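Local coordinates for glutathione S-transferase, N-terminal domain protein (Pseudomonas putida, PDB 4NAX) that binds oxidized glutathione disulfide, one molecule per subunit, and is probably a transferase of the glutathione S-transferase superfamily, at residues 30-35 and 185-190. Numbering follows the deposited sequence.
Sequences NGVKVS and IFPWVR. With GDS (oxidized glutathione disulfide), chain C.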
loop_
_atom_site.group_PDB
_atom_site.type_symbol
_atom_site.label_atom_id
_atom_site.label_comp_id
_atom_site.label_asym_id
_atom_site.label_seq_id
_atom_site.Cartn_x
_atom_site.Cartn_y
_atom_site.Cartn_z
ATOM N N ASN A 30 -9.564 -4.969 -6.131
ATOM C CA ASN A 30 -8.725 -3.830 -6.481
ATOM C C ASN A 30 -9.227 -3.021 -7.663
ATOM O O ASN A 30 -9.158 -1.804 -7.652
ATOM C CB ASN A 30 -7.290 -4.278 -6.680
ATOM C CG ASN A 30 -6.712 -4.821 -5.397
ATOM O OD1 ASN A 30 -6.863 -4.205 -4.334
ATOM N ND2 ASN A 30 -6.069 -5.966 -5.467
ATOM N N GLY A 31 -9.723 -3.693 -8.702
ATOM C CA GLY A 31 -10.262 -2.993 -9.851
ATOM C C GLY A 31 -11.437 -2.117 -9.489
ATOM O O GLY A 31 -11.543 -0.979 -9.947
ATOM N N VAL A 32 -12.342 -2.649 -8.659
ATOM C CA VAL A 32 -13.556 -1.900 -8.353
ATOM C C VAL A 32 -13.286 -0.678 -7.476
ATOM O O VAL A 32 -14.080 0.241 -7.455
ATOM C CB VAL A 32 -14.680 -2.770 -7.763
ATOM C CG1 VAL A 32 -15.020 -3.924 -8.690
ATOM C CG2 VAL A 32 -14.358 -3.240 -6.358
ATOM N N LYS A 33 -12.157 -0.627 -6.770
ATOM C CA LYS A 33 -11.825 0.602 -6.049
ATOM C C LYS A 33 -11.868 1.757 -7.061
ATOM O O LYS A 33 -12.367 2.838 -6.750
ATOM C CB LYS A 33 -10.417 0.536 -5.469
ATOM C CG LYS A 33 -10.177 -0.485 -4.379
ATOM C CD LYS A 33 -8.694 -0.520 -4.057
ATOM C CE LYS A 33 -8.272 -1.620 -3.097
ATOM N NZ LYS A 33 -6.770 -1.631 -2.957
ATOM N N VAL A 34 -11.277 1.542 -8.244
ATOM C CA VAL A 34 -11.092 2.606 -9.194
ATOM C C VAL A 34 -12.364 2.921 -9.964
ATOM O O VAL A 34 -12.708 4.111 -10.143
ATOM C CB VAL A 34 -9.901 2.322 -10.109
ATOM C CG1 VAL A 34 -9.774 3.393 -11.183
ATOM C CG2 VAL A 34 -8.621 2.228 -9.293
ATOM N N SER A 35 -13.088 1.887 -10.407
ATOM C CA SER A 35 -14.380 2.151 -11.037
ATOM C C SER A 35 -15.376 2.805 -10.059
ATOM O O SER A 35 -16.093 3.739 -10.436
ATOM C CB SER A 35 -14.945 0.904 -11.696
ATOM O OG SER A 35 -14.892 -0.166 -10.768
ATOM N N ILE A 185 -11.077 0.051 1.249
ATOM C CA ILE A 185 -11.253 -1.010 2.233
ATOM C C ILE A 185 -12.489 -1.885 2.007
ATOM O O ILE A 185 -12.406 -3.113 2.034
ATOM C CB ILE A 185 -11.297 -0.393 3.650
ATOM C CG1 ILE A 185 -9.912 0.120 4.045
ATOM C CG2 ILE A 185 -11.847 -1.374 4.669
ATOM C CD1 ILE A 185 -9.905 1.047 5.235
ATOM N N PHE A 186 -13.643 -1.264 1.777
ATOM C CA PHE A 186 -14.874 -2.044 1.821
ATOM C C PHE A 186 -15.075 -3.047 0.674
ATOM O O PHE A 186 -15.649 -4.097 0.919
ATOM C CB PHE A 186 -16.089 -1.129 2.114
ATOM C CG PHE A 186 -16.003 -0.588 3.517
ATOM C CD1 PHE A 186 -16.235 -1.429 4.593
ATOM C CD2 PHE A 186 -15.589 0.703 3.768
ATOM C CE1 PHE A 186 -16.035 -0.989 5.895
ATOM C CE2 PHE A 186 -15.396 1.163 5.056
ATOM C CZ PHE A 186 -15.623 0.312 6.117
ATOM N N PRO A 187 -14.546 -2.780 -0.537
ATOM C CA PRO A 187 -14.603 -3.863 -1.542
ATOM C C PRO A 187 -13.859 -5.103 -1.109
ATOM O O PRO A 187 -14.214 -6.227 -1.515
ATOM C CB PRO A 187 -13.971 -3.231 -2.788
ATOM C CG PRO A 187 -14.254 -1.749 -2.616
ATOM C CD PRO A 187 -14.017 -1.535 -1.131
ATOM N N TRP A 188 -12.790 -4.922 -0.334
ATOM C CA TRP A 188 -12.041 -6.072 0.175
ATOM C C TRP A 188 -12.786 -6.812 1.285
ATOM O O TRP A 188 -12.738 -8.039 1.347
ATOM C CB TRP A 188 -10.642 -5.653 0.625
ATOM C CG TRP A 188 -9.627 -5.871 -0.450
ATOM C CD1 TRP A 188 -8.972 -4.940 -1.203
ATOM C CD2 TRP A 188 -9.168 -7.145 -0.889
ATOM N NE1 TRP A 188 -8.099 -5.574 -2.073
ATOM C CE2 TRP A 188 -8.202 -6.930 -1.884
ATOM C CE3 TRP A 188 -9.485 -8.460 -0.525
ATOM C CZ2 TRP A 188 -7.538 -7.968 -2.506
ATOM C CZ3 TRP A 188 -8.844 -9.490 -1.159
ATOM C CH2 TRP A 188 -7.864 -9.244 -2.138
ATOM N N VAL A 189 -13.438 -6.069 2.177
ATOM C CA VAL A 189 -14.273 -6.704 3.185
ATOM C C VAL A 189 -15.372 -7.531 2.492
ATOM O O VAL A 189 -15.604 -8.707 2.837
ATOM C CB VAL A 189 -14.868 -5.677 4.167
ATOM C CG1 VAL A 189 -15.762 -6.373 5.181
ATOM C CG2 VAL A 189 -13.794 -4.871 4.905
ATOM N N ARG A 190 -16.035 -6.928 1.501
ATOM C CA ARG A 190 -17.035 -7.661 0.718
ATOM C C ARG A 190 -16.442 -8.934 0.105
ATOM O O ARG A 190 -17.042 -10.013 0.179
ATOM C CB ARG A 190 -17.595 -6.777 -0.389
ATOM C CG ARG A 190 -18.544 -7.506 -1.324
ATOM C CD ARG A 190 -19.055 -6.610 -2.431
ATOM N NE ARG A 190 -19.841 -7.338 -3.415
ATOM C CZ ARG A 190 -19.388 -7.795 -4.582
ATOM N NH1 ARG A 190 -18.142 -7.589 -4.982
ATOM N NH2 ARG A 190 -20.209 -8.452 -5.373
HETATM N N1 GDS C . -1.159 -13.887 -8.487
HETATM C CA1 GDS C . -2.287 -13.835 -7.559
HETATM C C1 GDS C . -2.210 -14.957 -6.549
HETATM O OE1 GDS C . -2.832 -14.815 -5.470
HETATM O OE2 GDS C . -1.547 -15.989 -6.796
HETATM C CB1 GDS C . -3.597 -13.937 -8.350
HETATM C CG1 GDS C . -4.843 -13.489 -7.575
HETATM C CD1 GDS C . -4.803 -12.013 -7.268
HETATM O O1 GDS C . -4.188 -11.245 -7.984
HETATM N N2 GDS C . -5.462 -11.640 -6.178
HETATM C CA2 GDS C . -5.594 -10.256 -5.769
HETATM C C2 GDS C . -4.925 -10.015 -4.442
HETATM O O2 GDS C . -4.982 -10.850 -3.546
HETATM C CB2 GDS C . -7.073 -9.883 -5.658
HETATM S SG2 GDS C . -7.958 -9.828 -7.211
HETATM N N3 GDS C . -4.320 -8.840 -4.285
HETATM C CA3 GDS C . -3.624 -8.481 -3.061
HETATM C C3 GDS C . -3.652 -7.004 -2.735
HETATM O OE3 GDS C . -2.730 -6.581 -2.006
HETATM O OE4 GDS C . -4.610 -6.338 -3.143
HETATM N N4 GDS C . -3.683 -10.050 -10.709
HETATM C CA4 GDS C . -3.139 -10.552 -11.952
HETATM C C4 GDS C . -1.994 -11.508 -11.763
HETATM O OE5 GDS C . -1.468 -12.038 -12.786
HETATM O OE6 GDS C . -1.639 -11.776 -10.586
HETATM C C5 GDS C . -4.140 -8.807 -10.622
HETATM O O5 GDS C . -4.086 -8.031 -11.570
HETATM C CA5 GDS C . -4.771 -8.392 -9.310
HETATM N N5 GDS C . -4.350 -7.040 -8.959
HETATM C CB5 GDS C . -6.290 -8.460 -9.470
HETATM S SG5 GDS C . -7.225 -7.914 -8.040
HETATM C CA6 GDS C . -2.059 -3.626 -6.271
HETATM C C6 GDS C . -3.152 -2.608 -6.398
HETATM O OE7 GDS C . -3.463 -2.214 -7.549
HETATM O OE8 GDS C . -3.690 -2.199 -5.342
HETATM N N6 GDS C . -1.328 -3.407 -5.007
HETATM C CB6 GDS C . -2.646 -5.037 -6.312
HETATM C CG6 GDS C . -3.295 -5.337 -7.668
HETATM C CD6 GDS C . -3.722 -6.772 -7.810
HETATM O O6 GDS C . -3.535 -7.604 -6.915
#
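The indole of Trp188 turns its N-H edge to the amide of Asn30, with OD1 close to the ring plane and Lys33 CE at the same edge; glutathione disulfide lies along the benzo side, its C2 also in the ring plane and its OE4 oblique to it. The planes of the indole and the Asn30 amide are turned 60° apart. This is the domain interface of the glutathione transferase fold: helix 31-41 of the thioredoxin-like N-terminal domain meets helix 180-193 of the all-helical C-terminal domain, and the glutathione pocket opens beside their junction. It is a clear instance of second-shell positioning, in which donors on either face of an amide oxygen set the direction of the amide nitrogen that touches the ligand. From NE1 the indole gives a nearly straight hydrogen bond of 2.9 Å to Asn30 OD1 (161° at the hydrogen), yet its nitrogen stands above the carbonyl plane of the amide. Lys33 NZ reaches the same oxygen, also at 2.9 Å, from the opposite face. With OD1 so gripped, ND2 faces the ligand and bonds to its carboxylate oxygen OE4 at 2.8 Å. Beyond CG the lysine chain runs extended, which brings CE to 3.9 Å from Trp188 CD1 and the ammonium to Asn30; Ser90 and Gln122 accept further hydrogen bonds from NZ. The buried positive charge probably polarises the amide and strengthens ND2 as a donor. Ser90 also bonds to the ligand, so lysine and glutathione disulfide share a partner. The indole has Phe130 and Gln122 of helix 109-137 as neighbours. On the side of the contact away from the ligand the packing is apolar. There Val32 and Pro187 lie alongside each other, pointing opposite ways, and Val32 CG2, lodged between its own backbone N and carbonyl carbon, meets Pro187 CB at 3.6 Å.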